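Local coordinates for N-acetylneuraminate lyase (Peptoclostridium difficile, PDB 4WOZ), which is a lyase of the dihydrodipicolinate synthetase family, built as a closed eight-stranded beta/alpha (TIM) barrel and assembled from four chains, at residues A[32-36]-A[273-277]; A[42-46]-A[81-85]. All blocks are in the same frame, centred on the assembly; numbering follows the deposited sequence.

In the fold
Both contacts hang on helix 34-48, the first helix of the TIM barrel, and they illustrate how one barrel helix is tied down at its two ends. Interaction 1 joins its start to the loop between helices 261-271 and 288-301; interaction 2 joins its later turns to the loop leading from helix 67-81 into strand 86-90. Their centres lie about 15 Å apart, and the two meet directly where Val-274 CG2 packs 3.7 Å from His-43 CB. They lie about 19 and 16 Å from the centre of the chain, interaction 1 being the farther out. Along the sequence, interaction 2 is nested within the loop that interaction 1 closes.

Interaction 1: residues A[32-36]-A[273-277]; sequences INEKG and GVEAG
Glu-275 reaches over the first turn of helix 34-48, where Asn-33, Lys-35 and Gly-36 receive it. Its CB lies 4.1 Å from Gly-36 CA. With CG beside its own backbone N (chi1 -69°) and an extended chain beyond, the carboxylate is carried outward, across the start of the helix, and away from its own carbonyl. CD comes up beside the end of the lysine chain, and at the tip the two oxygens part company. OE1 stands 3.7 Å from Asn-33 ND2, the amide and carboxylate planes turned 74° apart, and a water makes weak bonds to this oxygen and to Asn-33 OD1. OE2 turns to Lys-35, whose chain bends at chi3 (72°) to bring NZ within 3.1 Å of Glu-275 OE2 in a salt bridge, although the position of that oxygen is less certain. Asn-33 meanwhile serves as N-cap: its OD1 accepts from Gly-36 N at 2.9 Å, a nearly straight bond whose donor sits above the carbonyl plane. Below the side chains the backbones come close, Gly-36 CA making a CA-H...O contact of 3.4 Å with Glu-275 O, which Ser-25 also binds. Gln-39 takes the Glu-275 N-H. The chemistry therefore implies a division of labour: backbone polar groups of Glu-275 are satisfied by the first barrel helix and the loop before it, while its carboxylate adds a less certain ion pair at the rim and a weak water link through OE1.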
loop_
_atom_site.group_PDB
_atom_site.type_symbol
_atom_site.label_atom_id
_atom_site.label_comp_id
_atom_site.label_asym_id
_atom_site.label_seq_id
_atom_site.Cartn_x
_atom_site.Cartn_y
_atom_site.Cartn_z
ATOM N N ILE A 32 -26.135 6.391 -24.764
ATOM C CA ILE A 32 -25.735 7.796 -24.801
ATOM C C ILE A 32 -26.915 8.707 -25.149
ATOM O O ILE A 32 -27.679 8.424 -26.069
ATOM C CB ILE A 32 -24.626 8.035 -25.853
ATOM C CG1 ILE A 32 -23.346 7.303 -25.443
ATOM C CG2 ILE A 32 -24.369 9.528 -26.013
ATOM C CD1 ILE A 32 -22.228 7.404 -26.467
ATOM N N ASN A 33 -27.053 9.796 -24.401
ATOM C CA ASN A 33 -28.111 10.782 -24.622
ATOM C C ASN A 33 -27.429 11.971 -25.311
ATOM O O ASN A 33 -26.839 12.827 -24.646
ATOM C CB ASN A 33 -28.704 11.219 -23.280
ATOM C CG ASN A 33 -29.759 12.299 -23.424
ATOM O OD1 ASN A 33 -29.862 12.944 -24.465
ATOM N ND2 ASN A 33 -30.540 12.512 -22.367
ATOM N N GLU A 34 -27.504 12.024 -26.638
ATOM C CA GLU A 34 -26.848 13.096 -27.373
ATOM C C GLU A 34 -27.267 14.496 -26.947
ATOM O O GLU A 34 -26.416 15.373 -26.794
ATOM C CB GLU A 34 -27.055 12.952 -28.882
ATOM C CG GLU A 34 -26.060 13.807 -29.658
ATOM C CD GLU A 34 -26.260 13.770 -31.151
ATOM O OE1 GLU A 34 -26.513 12.678 -31.696
ATOM O OE2 GLU A 34 -26.144 14.838 -31.781
ATOM N N LYS A 35 -28.562 14.719 -26.756
ATOM C CA LYS A 35 -28.999 16.043 -26.343
ATOM C C LYS A 35 -28.357 16.381 -25.006
ATOM O O LYS A 35 -27.801 17.468 -24.834
ATOM C CB LYS A 35 -30.524 16.125 -26.213
ATOM C CG LYS A 35 -30.993 17.546 -25.911
ATOM C CD LYS A 35 -32.504 17.697 -25.918
ATOM C CE LYS A 35 -33.139 17.043 -24.709
ATOM N NZ LYS A 35 -34.598 17.344 -24.650
ATOM N N GLY A 36 -28.439 15.442 -24.065
ATOM C CA GLY A 36 -27.861 15.651 -22.749
ATOM C C GLY A 36 -26.378 15.961 -22.842
ATOM O O GLY A 36 -25.883 16.873 -22.181
ATOM N N GLY A 273 -30.095 22.402 -14.857
ATOM C CA GLY A 273 -30.791 22.416 -16.135
ATOM C C GLY A 273 -30.159 21.584 -17.234
ATOM O O GLY A 273 -30.402 21.823 -18.421
ATOM N N VAL A 274 -29.355 20.602 -16.844
ATOM C CA VAL A 274 -28.675 19.741 -17.804
ATOM C C VAL A 274 -29.078 18.280 -17.615
ATOM O O VAL A 274 -29.019 17.754 -16.503
ATOM C CB VAL A 274 -27.135 19.868 -17.654
ATOM C CG1 VAL A 274 -26.426 18.926 -18.624
ATOM C CG2 VAL A 274 -26.709 21.314 -17.903
ATOM N N GLU A 275 -29.486 17.632 -18.700
ATOM C CA GLU A 275 -29.889 16.229 -18.642
ATOM C C GLU A 275 -28.666 15.319 -18.582
ATOM O O GLU A 275 -28.393 14.573 -19.519
ATOM C CB GLU A 275 -30.743 15.861 -19.861
ATOM C CG GLU A 275 -32.120 16.499 -19.882
ATOM C CD GLU A 275 -32.962 16.012 -21.048
ATOM O OE1 GLU A 275 -33.170 14.784 -21.157
ATOM O OE2 GLU A 275 -33.415 16.852 -21.855
ATOM N N ALA A 276 -27.935 15.388 -17.474
ATOM C CA ALA A 276 -26.738 14.575 -17.289
ATOM C C ALA A 276 -27.110 13.098 -17.257
ATOM O O ALA A 276 -26.309 12.234 -17.610
ATOM C CB ALA A 276 -26.030 14.972 -15.996
ATOM N N GLY A 277 -28.330 12.819 -16.813
ATOM C CA GLY A 277 -28.809 11.452 -16.765
ATOM C C GLY A 277 -28.188 10.510 -15.747
ATOM O O GLY A 277 -27.881 10.892 -14.618
HETATM O O HOH W 1 -33.242 13.345 -24.277
#

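Interaction 2: residues A[42-46]-A[81-85]; sequences RHNID and VKEEI
Val-81 meets Ile-45 through one methyl each, CG2 of the valine lying 3.8 Å from CD1 of the isoleucine, where helix 67-81 ends against the side of helix 34-48. Lys-82 then leaves helical geometry with a positive phi, and the chain turns, the Glu-84 N-H bonding back to Val-81 O. This turn brings Glu-84 round to face the helix. Its extended chain, with CG opposite the backbone N (chi1 -174°), lays the carboxylate over an Ile-45 methyl, Glu-84 CD to Ile-45 CG2 3.4 Å, and delivers OE1 to Arg-42. There NH2 of Arg-42 donates to Glu-84 OE1 at 3.0 Å, a bent bond (145°) that reaches the oxygen from above the carboxylate plane. The guanidinium is held in place by Asp-46, one turn further along its own helix: in a side-on, two-nitrogen grip, Arg-42 NE gives to Asp-46 OD2 at 2.7 Å and NH2 to OD1 at 3.2 Å, both nearly in the guanidinium plane. Since Asp-46 OD1 and Glu-84 OE2 are 4.1 Å apart, the arginine probably offsets their mutual repulsion; Glu-80 engages its NH1 as well. Last comes Ile-85, whose CD1 rests 3.6 Å from Ile-45 CG1, while its side chain and that of Val-81 also touch Leu-53 of strand 52-55. An apolar layer beneath a salt-bridge network thus joins two successive helices at a helix-to-strand loop of the TIM barrel, the side of the fold where each beta/alpha unit hands over to the next strand.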
loop_
_atom_site.group_PDB
_atom_site.type_symbol
_atom_site.label_atom_id
_atom_site.label_comp_id
_atom_site.label_asym_id
_atom_site.label_seq_id
_atom_site.Cartn_x
_atom_site.Cartn_y
_atom_site.Cartn_z
ATOM N N ARG A 42 -22.496 22.584 -23.629
ATOM C CA ARG A 42 -22.967 23.967 -23.669
ATOM C C ARG A 42 -22.909 24.612 -22.290
ATOM O O ARG A 42 -22.610 25.800 -22.158
ATOM C CB ARG A 42 -24.405 24.009 -24.196
ATOM C CG ARG A 42 -24.528 23.860 -25.706
ATOM C CD ARG A 42 -24.798 25.210 -26.361
ATOM N NE ARG A 42 -23.723 26.179 -26.150
ATOM C CZ ARG A 42 -22.596 26.211 -26.852
ATOM N NH1 ARG A 42 -22.386 25.327 -27.818
ATOM N NH2 ARG A 42 -21.685 27.141 -26.602
ATOM N N HIS A 43 -23.208 23.821 -21.264
ATOM C CA HIS A 43 -23.195 24.303 -19.889
ATOM C C HIS A 43 -21.780 24.708 -19.482
ATOM O O HIS A 43 -21.573 25.754 -18.860
ATOM C CB HIS A 43 -23.719 23.213 -18.957
ATOM C CG HIS A 43 -23.734 23.604 -17.513
ATOM N ND1 HIS A 43 -24.602 24.545 -17.005
ATOM C CD2 HIS A 43 -22.994 23.170 -16.464
ATOM C CE1 HIS A 43 -24.399 24.673 -15.705
ATOM N NE2 HIS A 43 -23.429 23.850 -15.354
ATOM N N ASN A 44 -20.806 23.879 -19.842
ATOM C CA ASN A 44 -19.412 24.165 -19.513
ATOM C C ASN A 44 -18.904 25.419 -20.219
ATOM O O ASN A 44 -18.142 26.190 -19.646
ATOM C CB ASN A 44 -18.514 22.974 -19.873
ATOM C CG ASN A 44 -18.455 21.936 -18.772
ATOM O OD1 ASN A 44 -18.060 22.233 -17.645
ATOM N ND2 ASN A 44 -18.844 20.712 -19.090
ATOM N N ILE A 45 -19.330 25.622 -21.460
ATOM C CA ILE A 45 -18.893 26.787 -22.222
ATOM C C ILE A 45 -19.597 28.072 -21.796
ATOM O O ILE A 45 -18.956 29.073 -21.471
ATOM C CB ILE A 45 -19.153 26.598 -23.734
ATOM C CG1 ILE A 45 -18.398 25.373 -24.244
ATOM C CG2 ILE A 45 -18.710 27.859 -24.513
ATOM C CD1 ILE A 45 -18.742 25.007 -25.665
ATOM N N ASP A 46 -20.924 28.030 -21.782
ATOM C CA ASP A 46 -21.719 29.206 -21.467
ATOM C C ASP A 46 -21.949 29.546 -20.000
ATOM O O ASP A 46 -22.151 30.715 -19.665
ATOM C CB ASP A 46 -23.065 29.100 -22.188
ATOM C CG ASP A 46 -22.907 28.779 -23.660
ATOM O OD1 ASP A 46 -21.951 29.293 -24.278
ATOM O OD2 ASP A 46 -23.740 28.022 -24.207
ATOM N N VAL A 81 -18.840 22.158 -29.894
ATOM C CA VAL A 81 -17.926 23.224 -29.504
ATOM C C VAL A 81 -17.451 24.041 -30.697
ATOM O O VAL A 81 -17.368 25.266 -30.626
ATOM C CB VAL A 81 -16.681 22.661 -28.783
ATOM C CG1 VAL A 81 -15.667 23.773 -28.552
ATOM C CG2 VAL A 81 -17.085 22.032 -27.457
ATOM N N LYS A 82 -17.141 23.347 -31.787
ATOM C CA LYS A 82 -16.645 23.976 -33.005
ATOM C C LYS A 82 -15.261 24.558 -32.729
ATOM O O LYS A 82 -14.283 23.817 -32.631
ATOM C CB LYS A 82 -17.613 25.064 -33.475
ATOM C CG LYS A 82 -19.008 24.533 -33.793
ATOM C CD LYS A 82 -19.964 25.649 -34.192
ATOM C CE LYS A 82 -21.365 25.113 -34.477
ATOM N NZ LYS A 82 -22.012 24.538 -33.259
ATOM N N GLU A 83 -15.148 25.858 -32.632
ATOM C CA GLU A 83 -13.950 26.500 -32.204
ATOM C C GLU A 83 -14.046 27.487 -31.090
ATOM O O GLU A 83 -13.237 28.210 -30.800
ATOM C CB GLU A 83 -13.233 27.132 -33.335
ATOM C CG GLU A 83 -13.509 26.444 -34.613
ATOM C CD GLU A 83 -12.504 25.443 -34.938
ATOM O OE1 GLU A 83 -12.595 24.941 -36.012
ATOM O OE2 GLU A 83 -11.658 25.182 -34.135
ATOM N N GLU A 84 -15.147 27.452 -30.471
ATOM C CA GLU A 84 -15.376 28.345 -29.343
ATOM C C GLU A 84 -14.333 28.183 -28.233
ATOM O O GLU A 84 -13.797 29.174 -27.736
ATOM C CB GLU A 84 -16.792 28.137 -28.800
ATOM C CG GLU A 84 -17.195 29.119 -27.716
ATOM C CD GLU A 84 -18.698 29.308 -27.641
ATOM O OE1 GLU A 84 -19.430 28.406 -28.112
ATOM O OE2 GLU A 84 -19.144 30.350 -27.106
ATOM N N ILE A 85 -14.045 26.945 -27.840
ATOM C CA ILE A 85 -13.038 26.702 -26.810
ATOM C C ILE A 85 -12.081 25.600 -27.252
ATOM O O ILE A 85 -12.297 24.958 -28.274
ATOM C CB ILE A 85 -13.662 26.297 -25.456
ATOM C CG1 ILE A 85 -14.384 24.957 -25.591
ATOM C CG2 ILE A 85 -14.604 27.393 -24.968
ATOM C CD1 ILE A 85 -14.910 24.420 -24.281
#